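Local coordinates for putative uncharacterized protein (Mycobacterium avium, PDB 2Z6V) that is a sulfotransferase of unknown substrate that probably transfers a sulfuryl group from PAPS to an acceptor, and holds palmitic acid in the crystal, at residues A[122-127]-A[186-191]; A[130-135]-A[242-247]. All blocks are in the same frame, centred on the assembly; numbering follows the deposited sequence.

Interaction 1 of 2, residues A[122-127]-A[186-191]; sequences ISYLLD and DGPTED. With PLM (palmitic acid), chain C.
S123 and P188 mark the closest approach of the two backbones, their CA atoms 6.5 Å apart, where an irregular segment, 186-191, runs past helix 120-126. P188 carries most of the contact, pressing its ring into a notch formed by S123, Y124 and D127. Its CD lies over one face of the Y124 ring, displaced toward the rim, in a CH-pi contact 4.2 Å from the ring centroid and 21° off the normal. Y124 can present this face because CG is anti to the carbonyl carbon (chi1 -74°), which swings the ring toward G187 and P188; the Y124 ring also meets that of W369, the planes inclined by about 20°. The CB of D127 touches P188 CG at 3.9 Å, while the D127 carboxylate forms a salt bridge with R153.

The helix follows strand 109-113 in the alpha/beta fold of the sulfotransferases, in which the loop joining strand to helix at this point typically receives the 5'-phosphosulfate of PAPS; the same role is probable here. Further along, the link becomes polar. A water lies 3.0 Å from S123 OG and donates a longer bond of 3.3 Å to T189 O, so it adds a water-mediated link between S123 and T189 beside the direct packing on P188; S123 OG also has a weak hydrogen bond with K248. Beyond T189 the loop reaches the bound palmitic acid, whose chain atom CB packs 3.6 Å from E190 CG, and D191 OD2 is hydrogen-bonded to H252.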
# COMPACT_ATOMS: atom_id res chain seq x y z
N ILE A 122 13.36 2.76 4.83
CA ILE A 122 12.91 2.77 6.21
C ILE A 122 12.05 1.57 6.56
O ILE A 122 12.17 1.04 7.67
CB ILE A 122 12.12 4.04 6.58
CG1 ILE A 122 11.96 4.09 8.10
CG2 ILE A 122 10.75 4.04 5.90
CD1 ILE A 122 11.01 5.14 8.58
N SER A 123 11.18 1.14 5.65
CA SER A 123 10.33 -0.01 5.92
C SER A 123 11.19 -1.20 6.28
O SER A 123 10.89 -1.90 7.24
CB SER A 123 9.46 -0.38 4.71
OG SER A 123 8.35 0.47 4.57
N TYR A 124 12.26 -1.43 5.52
CA TYR A 124 13.16 -2.55 5.77
C TYR A 124 14.01 -2.37 7.02
O TYR A 124 14.29 -3.34 7.71
CB TYR A 124 14.09 -2.80 4.57
CG TYR A 124 13.40 -3.46 3.40
CD1 TYR A 124 12.65 -2.71 2.50
CD2 TYR A 124 13.44 -4.85 3.23
CE1 TYR A 124 11.95 -3.32 1.46
CE2 TYR A 124 12.74 -5.47 2.20
CZ TYR A 124 11.99 -4.70 1.32
OH TYR A 124 11.25 -5.30 0.33
N LEU A 125 14.41 -1.14 7.31
CA LEU A 125 15.22 -0.91 8.50
C LEU A 125 14.43 -1.16 9.79
O LEU A 125 14.95 -1.72 10.75
CB LEU A 125 15.80 0.51 8.49
CG LEU A 125 16.87 0.72 7.42
CD1 LEU A 125 17.45 2.12 7.53
CD2 LEU A 125 17.97 -0.33 7.61
N LEU A 126 13.16 -0.74 9.80
CA LEU A 126 12.32 -0.94 10.97
C LEU A 126 12.05 -2.42 11.15
O LEU A 126 11.81 -2.89 12.26
CB LEU A 126 10.98 -0.21 10.81
CG LEU A 126 10.99 1.32 10.77
CD1 LEU A 126 9.62 1.85 10.39
CD2 LEU A 126 11.43 1.86 12.12
N ASP A 127 12.11 -3.16 10.04
CA ASP A 127 11.85 -4.59 10.07
C ASP A 127 13.04 -5.35 10.66
O ASP A 127 12.94 -6.54 10.95
CB ASP A 127 11.54 -5.09 8.66
CG ASP A 127 11.08 -6.54 8.64
OD1 ASP A 127 10.24 -6.92 9.49
OD2 ASP A 127 11.53 -7.30 7.76
N ASP A 186 10.50 -12.81 2.16
CA ASP A 186 9.39 -12.20 2.89
C ASP A 186 9.67 -10.81 3.44
O ASP A 186 10.20 -10.67 4.54
CB ASP A 186 8.94 -13.12 4.01
N GLY A 187 9.29 -9.79 2.70
CA GLY A 187 9.52 -8.44 3.14
C GLY A 187 8.26 -7.62 3.37
O GLY A 187 7.16 -8.03 3.01
N PRO A 188 8.41 -6.45 3.98
CA PRO A 188 7.29 -5.55 4.27
C PRO A 188 6.50 -5.16 3.02
O PRO A 188 7.07 -5.03 1.94
CB PRO A 188 7.98 -4.34 4.90
CG PRO A 188 9.17 -4.96 5.59
CD PRO A 188 9.67 -5.92 4.54
N THR A 189 5.19 -5.00 3.17
CA THR A 189 4.33 -4.60 2.06
C THR A 189 3.38 -3.53 2.60
O THR A 189 3.39 -3.24 3.80
CB THR A 189 3.51 -5.79 1.51
OG1 THR A 189 2.95 -5.44 0.23
CG2 THR A 189 2.37 -6.16 2.47
N GLU A 190 2.57 -2.94 1.73
CA GLU A 190 1.62 -1.90 2.15
C GLU A 190 0.31 -2.46 2.69
O GLU A 190 -0.09 -3.57 2.36
CB GLU A 190 1.29 -0.96 0.99
CG GLU A 190 2.34 0.06 0.74
CD GLU A 190 3.24 -0.30 -0.41
OE1 GLU A 190 3.62 -1.50 -0.52
OE2 GLU A 190 3.57 0.62 -1.18
N ASP A 191 -0.35 -1.66 3.53
CA ASP A 191 -1.61 -2.07 4.11
C ASP A 191 -2.65 -2.11 2.99
O ASP A 191 -3.77 -2.59 3.18
CB ASP A 191 -2.06 -1.09 5.20
CG ASP A 191 -1.07 -1.01 6.35
OD1 ASP A 191 -0.46 -2.05 6.67
OD2 ASP A 191 -0.93 0.08 6.94
C1 PLM C . -4.32 4.13 -8.54
O1 PLM C . -5.07 4.98 -9.06
O2 PLM C . -4.60 2.92 -8.36
C2 PLM C . -2.94 4.59 -8.08
C3 PLM C . -3.03 5.86 -7.23
C4 PLM C . -1.68 6.27 -6.64
C5 PLM C . -1.11 5.19 -5.72
C6 PLM C . -0.43 4.06 -6.50
C7 PLM C . -0.16 2.87 -5.59
C8 PLM C . -1.47 2.12 -5.28
C9 PLM C . -1.48 1.68 -3.82
CA PLM C . -0.21 0.90 -3.46
CB PLM C . 0.02 0.89 -1.94
CC PLM C . 0.06 2.32 -1.41
CD PLM C . -1.36 2.87 -1.23
CE PLM C . -1.39 4.40 -1.21
CF PLM C . -0.95 4.96 -2.57
CG PLM C . -1.10 6.48 -2.64
O HOH W 1 6.08 -1.46 4.20

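Interaction 2 of 2, residues A[130-135]-A[242-247]; sequences PARRSL and PGSWSL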
# COMPACT_ATOMS: atom_id res chain seq x y z
N PRO A 130 13.92 -6.83 16.03
CA PRO A 130 13.15 -8.03 16.40
C PRO A 130 11.92 -7.83 17.28
O PRO A 130 11.11 -8.74 17.41
CB PRO A 130 14.21 -8.94 17.04
CG PRO A 130 15.22 -7.97 17.58
CD PRO A 130 15.31 -6.92 16.50
N ALA A 131 11.79 -6.65 17.88
CA ALA A 131 10.63 -6.37 18.75
C ALA A 131 9.49 -5.74 17.95
O ALA A 131 8.38 -5.55 18.45
CB ALA A 131 11.05 -5.44 19.87
N ARG A 132 9.79 -5.42 16.70
CA ARG A 132 8.81 -4.80 15.82
C ARG A 132 8.28 -5.78 14.78
O ARG A 132 9.03 -6.60 14.24
CB ARG A 132 9.47 -3.59 15.15
CG ARG A 132 8.51 -2.48 14.84
CD ARG A 132 9.28 -1.25 14.40
NE ARG A 132 9.86 -0.52 15.52
CZ ARG A 132 9.14 0.03 16.49
NH1 ARG A 132 7.82 -0.09 16.48
NH2 ARG A 132 9.74 0.72 17.45
N ARG A 133 6.97 -5.73 14.52
CA ARG A 133 6.36 -6.59 13.52
C ARG A 133 6.04 -5.75 12.30
O ARG A 133 5.71 -4.57 12.42
CB ARG A 133 5.05 -7.22 14.03
CG ARG A 133 5.21 -8.33 15.07
CD ARG A 133 6.01 -9.53 14.56
NE ARG A 133 7.19 -9.72 15.39
CZ ARG A 133 8.44 -9.69 14.95
NH1 ARG A 133 8.70 -9.47 13.66
NH2 ARG A 133 9.45 -9.83 15.80
N SER A 134 6.15 -6.37 11.13
CA SER A 134 5.85 -5.71 9.87
C SER A 134 4.88 -6.60 9.10
O SER A 134 4.81 -7.80 9.35
CB SER A 134 7.13 -5.51 9.06
OG SER A 134 8.01 -4.59 9.69
N LEU A 135 4.12 -6.01 8.19
CA LEU A 135 3.17 -6.76 7.37
C LEU A 135 3.98 -7.28 6.19
O LEU A 135 4.50 -6.51 5.39
CB LEU A 135 2.05 -5.84 6.87
CG LEU A 135 0.92 -6.42 6.00
CD1 LEU A 135 0.06 -7.36 6.81
CD2 LEU A 135 0.06 -5.28 5.45
N PRO A 242 3.59 -11.84 18.10
CA PRO A 242 3.44 -10.56 18.79
C PRO A 242 4.56 -9.54 18.60
O PRO A 242 5.71 -9.90 18.31
CB PRO A 242 3.28 -10.98 20.26
CG PRO A 242 4.16 -12.19 20.33
CD PRO A 242 3.82 -12.93 19.06
N GLY A 243 4.21 -8.27 18.78
CA GLY A 243 5.16 -7.19 18.64
C GLY A 243 4.50 -5.84 18.40
O GLY A 243 3.27 -5.72 18.35
N SER A 244 5.32 -4.80 18.25
CA SER A 244 4.80 -3.47 17.99
C SER A 244 4.78 -3.33 16.47
O SER A 244 5.79 -3.55 15.80
CB SER A 244 5.71 -2.41 18.61
OG SER A 244 5.24 -1.10 18.32
N TRP A 245 3.63 -2.96 15.92
CA TRP A 245 3.50 -2.84 14.47
C TRP A 245 4.18 -1.67 13.76
O TRP A 245 4.22 -0.54 14.26
CB TRP A 245 2.02 -2.86 14.07
CG TRP A 245 1.37 -4.21 14.21
CD1 TRP A 245 0.61 -4.65 15.25
CD2 TRP A 245 1.46 -5.31 13.29
NE1 TRP A 245 0.22 -5.95 15.04
CE2 TRP A 245 0.73 -6.38 13.84
CE3 TRP A 245 2.08 -5.49 12.04
CZ2 TRP A 245 0.61 -7.62 13.20
CZ3 TRP A 245 1.96 -6.72 11.41
CH2 TRP A 245 1.23 -7.77 11.99
N SER A 246 4.72 -1.96 12.58
CA SER A 246 5.35 -0.97 11.72
C SER A 246 4.56 -1.11 10.43
O SER A 246 4.63 -2.13 9.77
CB SER A 246 6.81 -1.31 11.48
OG SER A 246 7.33 -0.50 10.44
N LEU A 247 3.80 -0.08 10.07
CA LEU A 247 2.97 -0.15 8.88
C LEU A 247 3.26 0.97 7.90
O LEU A 247 3.83 2.00 8.27
CB LEU A 247 1.50 -0.10 9.27
CG LEU A 247 1.13 -1.11 10.35
CD1 LEU A 247 -0.23 -0.78 10.95
CD2 LEU A 247 1.15 -2.50 9.75
O HOH W 2 8.28 -2.18 8.59
O HOH W 3 4.50 -3.35 7.20
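R133, which buries more surface here than any other residue, sits against W245 and reaches back to P242 along a pair of parallel strands, 132-134 and 244-247. Its backbone provides both central rungs of the ladder: R133 N donates to S244 O at 2.8 Å, and R133 O accepts from S246 N, also at 2.8 Å. A third bond, from S244 N to A131 O, is nearly straight at 171° and, with R133 N to S244 O, brackets R132. With CG anti to the carbonyl carbon (chi1 -73°) and the chain folded again at chi2, the R133 side chain passes alongside G243 and delivers NE to P242 O at 3.3 Å. That oxygen lies in the guanidinium plane, yet NE stands above the plane of the P242 carbonyl.

W245 projects from the same face as R133 and turns one face of its indole to it. R133 CB rests 4.0 Å from the centroid of the six-membered ring, almost along the normal, and W245 CZ3 lies 3.7 Å from S134 O. R132 points to the other face, where its aliphatic chain covers S246, R132 CD to S246 CB 3.8 Å, before its guanidinium forms a salt bridge with E356. A water bridges S134 OG and S246 OG on this face, and another joins L135 N to S246 O.

Helix 224-238 packs on W245, whereas L126 of helix 120-126 covers R132 and S246; strand 132-134 is the outermost in its parallel sheet, and strand 244-248 pairs on its far side with strand 109-113.

The centres of interactions 1 and 2 are only about 9 Å apart, and their segments alternate along the chain: 122-127, 130-135, 186-191, 242-247. Helix 120-126 is followed, after a short turn, by edge strand 132-134, so the first segments of both contacts are near neighbours in sequence. T189 N probably bonds to L135 O at 2.8 Å, tying loop 186-191 to the sheet edge, and D191 OD2 packs 3.4 Å from L247 CB. A weak hydrogen bond of D127 OD1 with S134 OG joins the first segments directly. Loop 186-191 thus lies between helix 120-126, which follows the probable PAPS-binding loop, and the palmitic acid that E190 touches.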